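Local coordinates for 6b protein (Agrobacterium vitis, PDB 3AQ2), which disturbs the proliferation of plant cells, probably by acting on their microRNA machinery through a fold related to that of ADP-ribosylating toxins, at residues Pro7-Arg12 with Pro196-Gly201; Arg64-Tyr69 with Ile137-Leu142; Leu80-Pro85 with Leu192-Ile197. One frame throughout, in Å; residues are numbered along the deposited sequence.

Contact 1. Residues Pro7-Arg12 with Pro196-Gly201; sequences PTWQVR and PIVALG
Trp9 reaches the 196-201 chain with the edge of its indole that carries NE1, which lies between two backbone carbonyls. It gives a weak bond to Ile197 O at 3.1 Å and a second weak one to Val198 O at 3.3 Å, both well off straight, and CZ2 of the neighbouring benzo ring meets Val198 CG1. One face of the indole carries the guanidinium of Arg12, whose NH1 also bonds Gln10 O on a lone pair and whose NH2 forms a salt bridge with Asp33 of helix 20-38. Val11 CG2 lies 3.8 Å from Ile197 CG2 and equally far from Leu200 CD2; anti to the backbone N, it reaches both side chains, while CG1 touches Leu200 CD2. At Arg12 the backbone takes over: its N bonds almost straight (176°) to Val198 O at 3.1 Å, and its O accepts from Leu200 N at 3.0 Å, while its CB packs on Ala199 CB. These two bonds straddle Ala199 as in a parallel beta bridge, which adds strand 12-13 to the edge of a mixed four-stranded sheet, next to the classic beta bulge that Val198 and Ala199 form against Ala136.

Contact 2. Residues Arg64-Tyr69 with Ile137-Leu142; sequences RLTYVY and ILMSQL
Thr66 and Ile137 pair through both of their backbone polar groups. Thr66 N donates to Ile137 O at 2.9 Å and Ile137 N to Thr66 O at 2.8 Å, each bond close to straight. Ile137 O is approached further, by Leu65 CA in a CH...O contact and by a water in a weak bond. That water lies where the two chains separate. It donates to Arg64 O at 2.9 Å, accepts from Met139 N at 3.0 Å and is also bonded to Thr66 OG1, so that Arg64 O and Met139 N, beyond the pair, are joined through one molecule. Thr66 OG1 sits between its backbone N and carbonyl carbon (chi1 54°), which turns it toward the water and against Met139; the thioether bends at chi3 (-58°) and crosses the threonine at about a right angle, its CE 3.6 Å from Thr66 CG2. Apolar contacts flank the bonded pair, Val68 CG2 on Ile137 CD1 and Leu65 CD2 on Leu138 CG, both at 4.0 Å. Farther along, Leu138 O accepts from Tyr195 OH. Ser140 OG takes the N-H of Leu142 at 3.2 Å and is also bonded to Glu57, while the side-chain amide of Gln141 is bonded to Asp56 O and Tyr58 N. After leaving the sheet at Ile137 the chain makes an ST turn at Ser140, ahead of strand 143-151, and Thr66 with Ile137 is an antiparallel hydrogen-bonded pair where strand 66-70 begins and strand 133-137 ends, within the mixed sheet of an ADP-ribosylation-type fold.

Contact 3. Residues Leu80-Pro85 with Leu192-Ile197; sequences LNRLLP and LIHYPI
Leu192 turns CD2 back over Pro85, 4.0 Å from its CB, where the two residues form a non-hydrogen-bonded pair. Ile193 is bonded to Leu84 in both directions, Ile193 N to Leu84 O at 3.0 Å and Leu84 N to Ile193 O at 2.9 Å, and its CG1 lies against Leu84 CB. The result is a two-stranded antiparallel ribbon of strands 83-85 and 192-194, whose first strand follows directly on the Schellman motif that ends helix 72-81 at Arg82. His194 places its ring beside the carbonyl of that residue: with CG anti to the backbone N (chi1 170°), ND1 donates in the carbonyl plane to Arg82 O at 3.2 Å. The same oxygen accepts Tyr195 N from above that plane at 2.9 Å, so two donors grip it from different directions. The Arg82 side chain runs alongside the imidazole, with CE1 at the guanidinium edge and the two planes 75° apart. Tyr195 holds Leu84 CD2 over one ring face in a CH-pi contact, 4.0 Å from the ring centroid, with CD of Pro196 on the opposite face; its ring also meets Phe44 edge-to-face. Pro196 CA lies 3.6 Å from Arg82 CG. Ile197 extends CD1 to Leu84 CD1 and to within 3.4 Å of Leu83 O, a carbonyl buried here without a polar partner.

Pro196 and Ile197 belong to both contact 1 and contact 3, and Ile197 CD1 also packs on Ile137 of contact 2. Contacts 1 and 2 lie in one mixed sheet, at the joins of its two outermost strands to the strands inside; contact 3 belongs to a separate two-stranded sheet. All three are buried. The centre of contact 2 lies about 4 Å from the centre of the chain, against about 9 Å for that of contact 3 and 11 Å for that of contact 1, and these two include partly exposed residues, among them Arg12 and Arg82. All three pair backbones; contact 2 adds a water, contact 1 an indole N-H and contact 3 an imidazole beside an arginine.

Contact 1. Residues Pro7-Arg12 with Pro196-Gly201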
loop_
_atom_site.group_PDB
_atom_site.type_symbol
_atom_site.label_atom_id
_atom_site.label_comp_id
_atom_site.label_asym_id
_atom_site.label_seq_id
_atom_site.Cartn_x
_atom_site.Cartn_y
_atom_site.Cartn_z
ATOM N N PRO A 7 -15.166 -7.802 1.976
ATOM C CA PRO A 7 -15.146 -8.625 3.201
ATOM C C PRO A 7 -14.972 -10.133 2.980
ATOM O O PRO A 7 -14.594 -10.840 3.922
ATOM C CB PRO A 7 -16.501 -8.327 3.851
ATOM C CG PRO A 7 -16.837 -6.950 3.365
ATOM C CD PRO A 7 -16.370 -6.944 1.938
ATOM N N THR A 8 -15.216 -10.629 1.766
ATOM C CA THR A 8 -14.951 -12.047 1.467
ATOM C C THR A 8 -13.456 -12.369 1.399
ATOM O O THR A 8 -13.056 -13.543 1.483
ATOM C CB THR A 8 -15.608 -12.526 0.151
ATOM O OG1 THR A 8 -14.978 -11.908 -0.978
ATOM C CG2 THR A 8 -17.100 -12.249 0.148
ATOM N N TRP A 9 -12.644 -11.332 1.212
ATOM C CA TRP A 9 -11.205 -11.510 1.068
ATOM C C TRP A 9 -10.514 -11.608 2.419
ATOM O O TRP A 9 -10.611 -10.689 3.239
ATOM C CB TRP A 9 -10.607 -10.349 0.269
ATOM C CG TRP A 9 -9.113 -10.433 0.164
ATOM C CD1 TRP A 9 -8.197 -9.648 0.809
ATOM C CD2 TRP A 9 -8.364 -11.349 -0.640
ATOM N NE1 TRP A 9 -6.921 -10.034 0.464
ATOM C CE2 TRP A 9 -6.994 -11.070 -0.428
ATOM C CE3 TRP A 9 -8.718 -12.383 -1.518
ATOM C CZ2 TRP A 9 -5.971 -11.788 -1.068
ATOM C CZ3 TRP A 9 -7.705 -13.099 -2.157
ATOM C CH2 TRP A 9 -6.341 -12.790 -1.929
ATOM N N GLN A 10 -9.813 -12.719 2.630
ATOM C CA GLN A 10 -8.989 -12.905 3.816
ATOM C C GLN A 10 -7.577 -12.428 3.469
ATOM O O GLN A 10 -6.933 -12.997 2.584
ATOM C CB GLN A 10 -8.994 -14.383 4.238
ATOM C CG GLN A 10 -10.400 -14.943 4.514
ATOM C CD GLN A 10 -10.431 -16.434 4.870
ATOM O OE1 GLN A 10 -9.389 -17.070 5.067
ATOM N NE2 GLN A 10 -11.636 -16.989 4.957
ATOM N N VAL A 11 -7.116 -11.370 4.137
ATOM C CA VAL A 11 -5.750 -10.866 3.907
ATOM C C VAL A 11 -4.739 -12.015 4.017
ATOM O O VAL A 11 -4.869 -12.885 4.895
ATOM C CB VAL A 11 -5.387 -9.713 4.884
ATOM C CG1 VAL A 11 -5.218 -10.228 6.327
ATOM C CG2 VAL A 11 -4.140 -8.981 4.414
ATOM N N ARG A 12 -3.761 -12.033 3.113
ATOM C CA ARG A 12 -2.726 -13.066 3.170
ATOM C C ARG A 12 -1.656 -12.579 4.138
ATOM O O ARG A 12 -0.951 -11.601 3.860
ATOM C CB ARG A 12 -2.087 -13.335 1.805
ATOM C CG ARG A 12 -2.933 -13.992 0.694
ATOM C CD ARG A 12 -4.278 -14.541 1.085
ATOM N NE ARG A 12 -4.856 -15.280 -0.042
ATOM C CZ ARG A 12 -6.160 -15.490 -0.217
ATOM N NH1 ARG A 12 -7.048 -15.016 0.656
ATOM N NH2 ARG A 12 -6.578 -16.169 -1.282
ATOM N N PRO A 196 -8.813 -2.030 1.103
ATOM C CA PRO A 196 -8.494 -3.458 1.017
ATOM C C PRO A 196 -6.994 -3.703 0.984
ATOM O O PRO A 196 -6.269 -3.028 0.254
ATOM C CB PRO A 196 -9.113 -3.888 -0.322
ATOM C CG PRO A 196 -10.094 -2.783 -0.674
ATOM C CD PRO A 196 -9.432 -1.549 -0.146
ATOM N N ILE A 197 -6.553 -4.665 1.784
ATOM C CA ILE A 197 -5.154 -5.063 1.821
ATOM C C ILE A 197 -5.046 -6.445 1.195
ATOM O O ILE A 197 -5.772 -7.357 1.587
ATOM C CB ILE A 197 -4.621 -5.079 3.286
ATOM C CG1 ILE A 197 -4.869 -3.722 3.985
ATOM C CG2 ILE A 197 -3.127 -5.469 3.316
ATOM C CD1 ILE A 197 -4.254 -2.498 3.274
ATOM N N VAL A 198 -4.165 -6.598 0.205
ATOM C CA VAL A 198 -3.980 -7.898 -0.433
ATOM C C VAL A 198 -3.204 -8.837 0.496
ATOM O O VAL A 198 -3.632 -9.969 0.759
ATOM C CB VAL A 198 -3.269 -7.775 -1.792
ATOM C CG1 VAL A 198 -3.044 -9.169 -2.406
ATOM C CG2 VAL A 198 -4.087 -6.881 -2.727
ATOM N N ALA A 199 -2.077 -8.347 0.996
ATOM C CA ALA A 199 -1.202 -9.144 1.848
ATOM C C ALA A 199 -0.408 -8.247 2.788
ATOM O O ALA A 199 -0.290 -7.039 2.558
ATOM C CB ALA A 199 -0.247 -9.976 0.989
ATOM N N LEU A 200 0.139 -8.842 3.844
ATOM C CA LEU A 200 1.119 -8.148 4.688
ATOM C C LEU A 200 2.325 -9.064 4.883
ATOM O O LEU A 200 2.219 -10.286 4.739
ATOM C CB LEU A 200 0.525 -7.721 6.039
ATOM C CG LEU A 200 0.169 -8.796 7.082
ATOM C CD1 LEU A 200 0.317 -8.243 8.497
ATOM C CD2 LEU A 200 -1.259 -9.340 6.878
ATOM N N GLY A 201 3.477 -8.473 5.182
ATOM C CA GLY A 201 4.665 -9.295 5.362
ATOM C C GLY A 201 5.782 -8.517 6.006
ATOM O O GLY A 201 5.600 -7.365 6.420
#

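Contact 2. Residues Arg64-Tyr69 with Ile137-Leu142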
loop_
_atom_site.group_PDB
_atom_site.type_symbol
_atom_site.label_atom_id
_atom_site.label_comp_id
_atom_site.label_asym_id
_atom_site.label_seq_id
_atom_site.Cartn_x
_atom_site.Cartn_y
_atom_site.Cartn_z
ATOM N N ARG A 64 0.029 -4.452 -11.168
ATOM C CA ARG A 64 0.880 -5.137 -10.208
ATOM C C ARG A 64 0.641 -4.572 -8.815
ATOM O O ARG A 64 0.147 -3.451 -8.660
ATOM C CB ARG A 64 2.351 -4.987 -10.599
ATOM C CG ARG A 64 2.672 -5.610 -11.942
ATOM C CD ARG A 64 4.119 -5.387 -12.338
ATOM N NE ARG A 64 4.428 -3.966 -12.484
ATOM C CZ ARG A 64 5.591 -3.492 -12.922
ATOM N NH1 ARG A 64 6.568 -4.323 -13.273
ATOM N NH2 ARG A 64 5.771 -2.184 -13.014
ATOM N N LEU A 65 1.010 -5.355 -7.809
ATOM C CA LEU A 65 1.000 -4.880 -6.436
ATOM C C LEU A 65 1.975 -3.725 -6.243
ATOM O O LEU A 65 3.042 -3.669 -6.883
ATOM C CB LEU A 65 1.389 -6.012 -5.486
ATOM C CG LEU A 65 0.471 -7.234 -5.428
ATOM C CD1 LEU A 65 1.106 -8.302 -4.553
ATOM C CD2 LEU A 65 -0.923 -6.862 -4.895
ATOM N N THR A 66 1.605 -2.811 -5.358
ATOM C CA THR A 66 2.558 -1.831 -4.814
ATOM C C THR A 66 2.575 -1.956 -3.294
ATOM O O THR A 66 1.723 -2.646 -2.706
ATOM C CB THR A 66 2.267 -0.386 -5.274
ATOM O OG1 THR A 66 0.911 -0.040 -4.964
ATOM C CG2 THR A 66 2.499 -0.253 -6.796
ATOM N N TYR A 67 3.530 -1.283 -2.665
ATOM C CA TYR A 67 3.853 -1.542 -1.258
ATOM C C TYR A 67 3.792 -0.284 -0.419
ATOM O O TYR A 67 4.303 0.768 -0.821
ATOM C CB TYR A 67 5.233 -2.228 -1.156
ATOM C CG TYR A 67 5.250 -3.494 -1.986
ATOM C CD1 TYR A 67 5.695 -3.490 -3.309
ATOM C CD2 TYR A 67 4.764 -4.687 -1.458
ATOM C CE1 TYR A 67 5.663 -4.661 -4.077
ATOM C CE2 TYR A 67 4.730 -5.853 -2.215
ATOM C CZ TYR A 67 5.174 -5.833 -3.517
ATOM O OH TYR A 67 5.154 -6.996 -4.262
ATOM N N VAL A 68 3.141 -0.396 0.736
ATOM C CA VAL A 68 3.141 0.680 1.729
ATOM C C VAL A 68 3.916 0.133 2.926
ATOM O O VAL A 68 3.493 -0.819 3.571
ATOM C CB VAL A 68 1.715 1.139 2.134
ATOM C CG1 VAL A 68 1.784 2.166 3.250
ATOM C CG2 VAL A 68 0.982 1.719 0.917
ATOM N N TYR A 69 5.078 0.729 3.183
ATOM C CA TYR A 69 5.964 0.251 4.237
ATOM C C TYR A 69 5.526 0.742 5.617
ATOM O O TYR A 69 5.103 1.895 5.778
ATOM C CB TYR A 69 7.417 0.615 3.898
ATOM C CG TYR A 69 7.881 -0.184 2.703
ATOM C CD1 TYR A 69 7.810 0.339 1.402
ATOM C CD2 TYR A 69 8.307 -1.504 2.865
ATOM C CE1 TYR A 69 8.206 -0.427 0.301
ATOM C CE2 TYR A 69 8.705 -2.277 1.768
ATOM C CZ TYR A 69 8.654 -1.740 0.499
ATOM O OH TYR A 69 9.039 -2.536 -0.559
ATOM N N ILE A 137 -0.696 -3.753 -1.700
ATOM C CA ILE A 137 -1.995 -3.261 -2.136
ATOM C C ILE A 137 -2.113 -3.188 -3.645
ATOM O O ILE A 137 -1.101 -3.173 -4.361
ATOM C CB ILE A 137 -2.294 -1.837 -1.579
ATOM C CG1 ILE A 137 -1.248 -0.816 -2.083
ATOM C CG2 ILE A 137 -2.445 -1.863 -0.036
ATOM C CD1 ILE A 137 -1.702 0.642 -1.884
ATOM N N LEU A 138 -3.356 -3.173 -4.110
ATOM C CA LEU A 138 -3.674 -2.697 -5.447
ATOM C C LEU A 138 -4.214 -1.283 -5.272
ATOM O O LEU A 138 -5.062 -1.024 -4.403
ATOM C CB LEU A 138 -4.697 -3.615 -6.110
ATOM C CG LEU A 138 -4.070 -4.962 -6.481
ATOM C CD1 LEU A 138 -5.145 -6.009 -6.684
ATOM C CD2 LEU A 138 -3.187 -4.848 -7.730
ATOM N N MET A 139 -3.675 -0.353 -6.055
ATOM C CA MET A 139 -3.995 1.063 -5.878
ATOM C C MET A 139 -5.314 1.454 -6.545
ATOM O O MET A 139 -5.679 0.930 -7.609
ATOM C CB MET A 139 -2.873 1.929 -6.450
ATOM C CG MET A 139 -1.605 1.844 -5.621
ATOM S SD MET A 139 -0.251 2.772 -6.360
ATOM C CE MET A 139 -0.144 1.960 -7.954
ATOM N N SER A 140 -6.019 2.373 -5.888
ATOM C CA SER A 140 -7.232 2.966 -6.429
ATOM C C SER A 140 -6.901 4.056 -7.454
ATOM O O SER A 140 -5.732 4.395 -7.663
ATOM C CB SER A 140 -8.040 3.583 -5.295
ATOM O OG SER A 140 -7.403 4.772 -4.867
ATOM N N GLN A 141 -7.930 4.631 -8.065
ATOM C CA GLN A 141 -7.707 5.670 -9.066
ATOM C C GLN A 141 -7.206 6.968 -8.418
ATOM O O GLN A 141 -6.757 7.878 -9.118
ATOM C CB GLN A 141 -8.954 5.907 -9.930
ATOM C CG GLN A 141 -9.947 6.942 -9.381
ATOM C CD GLN A 141 -10.887 6.409 -8.289
ATOM O OE1 GLN A 141 -10.566 5.477 -7.549
ATOM N NE2 GLN A 141 -12.050 7.036 -8.182
ATOM N N LEU A 142 -7.269 7.041 -7.089
ATOM C CA LEU A 142 -6.812 8.240 -6.374
ATOM C C LEU A 142 -5.302 8.279 -6.159
ATOM O O LEU A 142 -4.764 9.291 -5.689
ATOM C CB LEU A 142 -7.556 8.409 -5.049
ATOM C CG LEU A 142 -9.078 8.501 -5.145
ATOM C CD1 LEU A 142 -9.648 8.649 -3.756
ATOM C CD2 LEU A 142 -9.525 9.660 -6.030
HETATM O O HOH W 1 -1.043 -1.304 -7.096
#

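Contact 3. Residues Leu80-Pro85 with Leu192-Ile197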
loop_
_atom_site.group_PDB
_atom_site.type_symbol
_atom_site.label_atom_id
_atom_site.label_comp_id
_atom_site.label_asym_id
_atom_site.label_seq_id
_atom_site.Cartn_x
_atom_site.Cartn_y
_atom_site.Cartn_z
ATOM N N LEU A 80 -5.243 -6.869 9.691
ATOM C CA LEU A 80 -6.378 -7.551 10.311
ATOM C C LEU A 80 -7.688 -6.788 10.185
ATOM O O LEU A 80 -8.767 -7.359 10.357
ATOM C CB LEU A 80 -6.091 -7.839 11.788
ATOM C CG LEU A 80 -5.294 -9.117 12.084
ATOM C CD1 LEU A 80 -4.571 -9.042 13.425
ATOM C CD2 LEU A 80 -6.187 -10.363 12.018
ATOM N N ASN A 81 -7.600 -5.499 9.870
ATOM C CA ASN A 81 -8.764 -4.632 9.951
ATOM C C ASN A 81 -9.116 -3.907 8.663
ATOM O O ASN A 81 -10.026 -3.075 8.660
ATOM C CB ASN A 81 -8.594 -3.617 11.075
ATOM C CG ASN A 81 -8.515 -4.271 12.433
ATOM O OD1 ASN A 81 -7.448 -4.723 12.868
ATOM N ND2 ASN A 81 -9.651 -4.348 13.106
ATOM N N ARG A 82 -8.408 -4.239 7.583
ATOM C CA ARG A 82 -8.625 -3.624 6.272
ATOM C C ARG A 82 -8.481 -2.105 6.341
ATOM O O ARG A 82 -9.388 -1.359 5.953
ATOM C CB ARG A 82 -9.993 -4.018 5.713
ATOM C CG ARG A 82 -9.968 -4.273 4.230
ATOM C CD ARG A 82 -11.336 -4.679 3.711
ATOM N NE ARG A 82 -11.869 -5.845 4.405
ATOM C CZ ARG A 82 -12.893 -5.812 5.252
ATOM N NH1 ARG A 82 -13.510 -4.666 5.519
ATOM N NH2 ARG A 82 -13.303 -6.928 5.835
ATOM N N LEU A 83 -7.341 -1.659 6.862
ATOM C CA LEU A 83 -7.034 -0.236 6.964
ATOM C C LEU A 83 -5.758 0.101 6.219
ATOM O O LEU A 83 -4.859 -0.731 6.092
ATOM C CB LEU A 83 -6.879 0.190 8.425
ATOM C CG LEU A 83 -8.074 -0.060 9.349
ATOM C CD1 LEU A 83 -7.697 0.123 10.815
ATOM C CD2 LEU A 83 -9.243 0.842 8.967
ATOM N N LEU A 84 -5.692 1.333 5.734
ATOM C CA LEU A 84 -4.463 1.854 5.166
ATOM C C LEU A 84 -4.101 3.149 5.910
ATOM O O LEU A 84 -4.961 4.011 6.087
ATOM C CB LEU A 84 -4.665 2.115 3.682
ATOM C CG LEU A 84 -3.397 2.376 2.867
ATOM C CD1 LEU A 84 -2.552 1.094 2.718
ATOM C CD2 LEU A 84 -3.767 2.949 1.522
ATOM N N PRO A 85 -2.833 3.273 6.367
ATOM C CA PRO A 85 -2.413 4.481 7.087
ATOM C C PRO A 85 -1.923 5.581 6.152
ATOM O O PRO A 85 -1.453 5.299 5.044
ATOM C CB PRO A 85 -1.221 3.993 7.911
ATOM C CG PRO A 85 -0.585 2.946 7.052
ATOM C CD PRO A 85 -1.730 2.293 6.250
ATOM N N LEU A 192 -6.138 7.084 9.047
ATOM C CA LEU A 192 -6.415 5.658 8.850
ATOM C C LEU A 192 -7.727 5.534 8.090
ATOM O O LEU A 192 -8.785 5.964 8.581
ATOM C CB LEU A 192 -6.549 4.903 10.180
ATOM C CG LEU A 192 -5.333 4.528 11.021
ATOM C CD1 LEU A 192 -5.826 3.875 12.299
ATOM C CD2 LEU A 192 -4.386 3.591 10.282
ATOM N N ILE A 193 -7.662 4.953 6.901
ATOM C CA ILE A 193 -8.846 4.769 6.066
ATOM C C ILE A 193 -9.190 3.293 5.895
ATOM O O ILE A 193 -8.319 2.429 5.981
ATOM C CB ILE A 193 -8.677 5.449 4.673
ATOM C CG1 ILE A 193 -7.512 4.847 3.875
ATOM C CG2 ILE A 193 -8.486 6.967 4.848
ATOM C CD1 ILE A 193 -7.469 5.295 2.410
ATOM N N HIS A 194 -10.464 3.002 5.678
ATOM C CA HIS A 194 -10.875 1.668 5.270
ATOM C C HIS A 194 -10.384 1.406 3.840
ATOM O O HIS A 194 -10.718 2.156 2.916
ATOM C CB HIS A 194 -12.397 1.570 5.357
ATOM C CG HIS A 194 -12.973 0.340 4.740
ATOM N ND1 HIS A 194 -12.426 -0.917 4.905
ATOM C CD2 HIS A 194 -14.099 0.167 4.007
ATOM C CE1 HIS A 194 -13.169 -1.803 4.266
ATOM N NE2 HIS A 194 -14.185 -1.171 3.706
ATOM N N TYR A 195 -9.588 0.351 3.659
ATOM C CA TYR A 195 -8.960 0.090 2.361
ATOM C C TYR A 195 -8.545 -1.380 2.255
ATOM O O TYR A 195 -7.992 -1.923 3.211
ATOM C CB TYR A 195 -7.726 0.990 2.200
ATOM C CG TYR A 195 -7.200 1.082 0.785
ATOM C CD1 TYR A 195 -7.573 2.147 -0.043
ATOM C CD2 TYR A 195 -6.330 0.109 0.277
ATOM C CE1 TYR A 195 -7.097 2.237 -1.353
ATOM C CE2 TYR A 195 -5.849 0.184 -1.031
ATOM C CZ TYR A 195 -6.237 1.257 -1.834
ATOM O OH TYR A 195 -5.762 1.338 -3.124
ATOM N N PRO A 196 -8.813 -2.030 1.103
ATOM C CA PRO A 196 -8.494 -3.458 1.017
ATOM C C PRO A 196 -6.994 -3.703 0.984
ATOM O O PRO A 196 -6.269 -3.028 0.254
ATOM C CB PRO A 196 -9.113 -3.888 -0.322
ATOM C CG PRO A 196 -10.094 -2.783 -0.674
ATOM C CD PRO A 196 -9.432 -1.549 -0.146
ATOM N N ILE A 197 -6.553 -4.665 1.784
ATOM C CA ILE A 197 -5.154 -5.063 1.821
ATOM C C ILE A 197 -5.046 -6.445 1.195
ATOM O O ILE A 197 -5.772 -7.357 1.587
ATOM C CB ILE A 197 -4.621 -5.079 3.286
ATOM C CG1 ILE A 197 -4.869 -3.722 3.985
ATOM C CG2 ILE A 197 -3.127 -5.469 3.316
ATOM C CD1 ILE A 197 -4.254 -2.498 3.274
#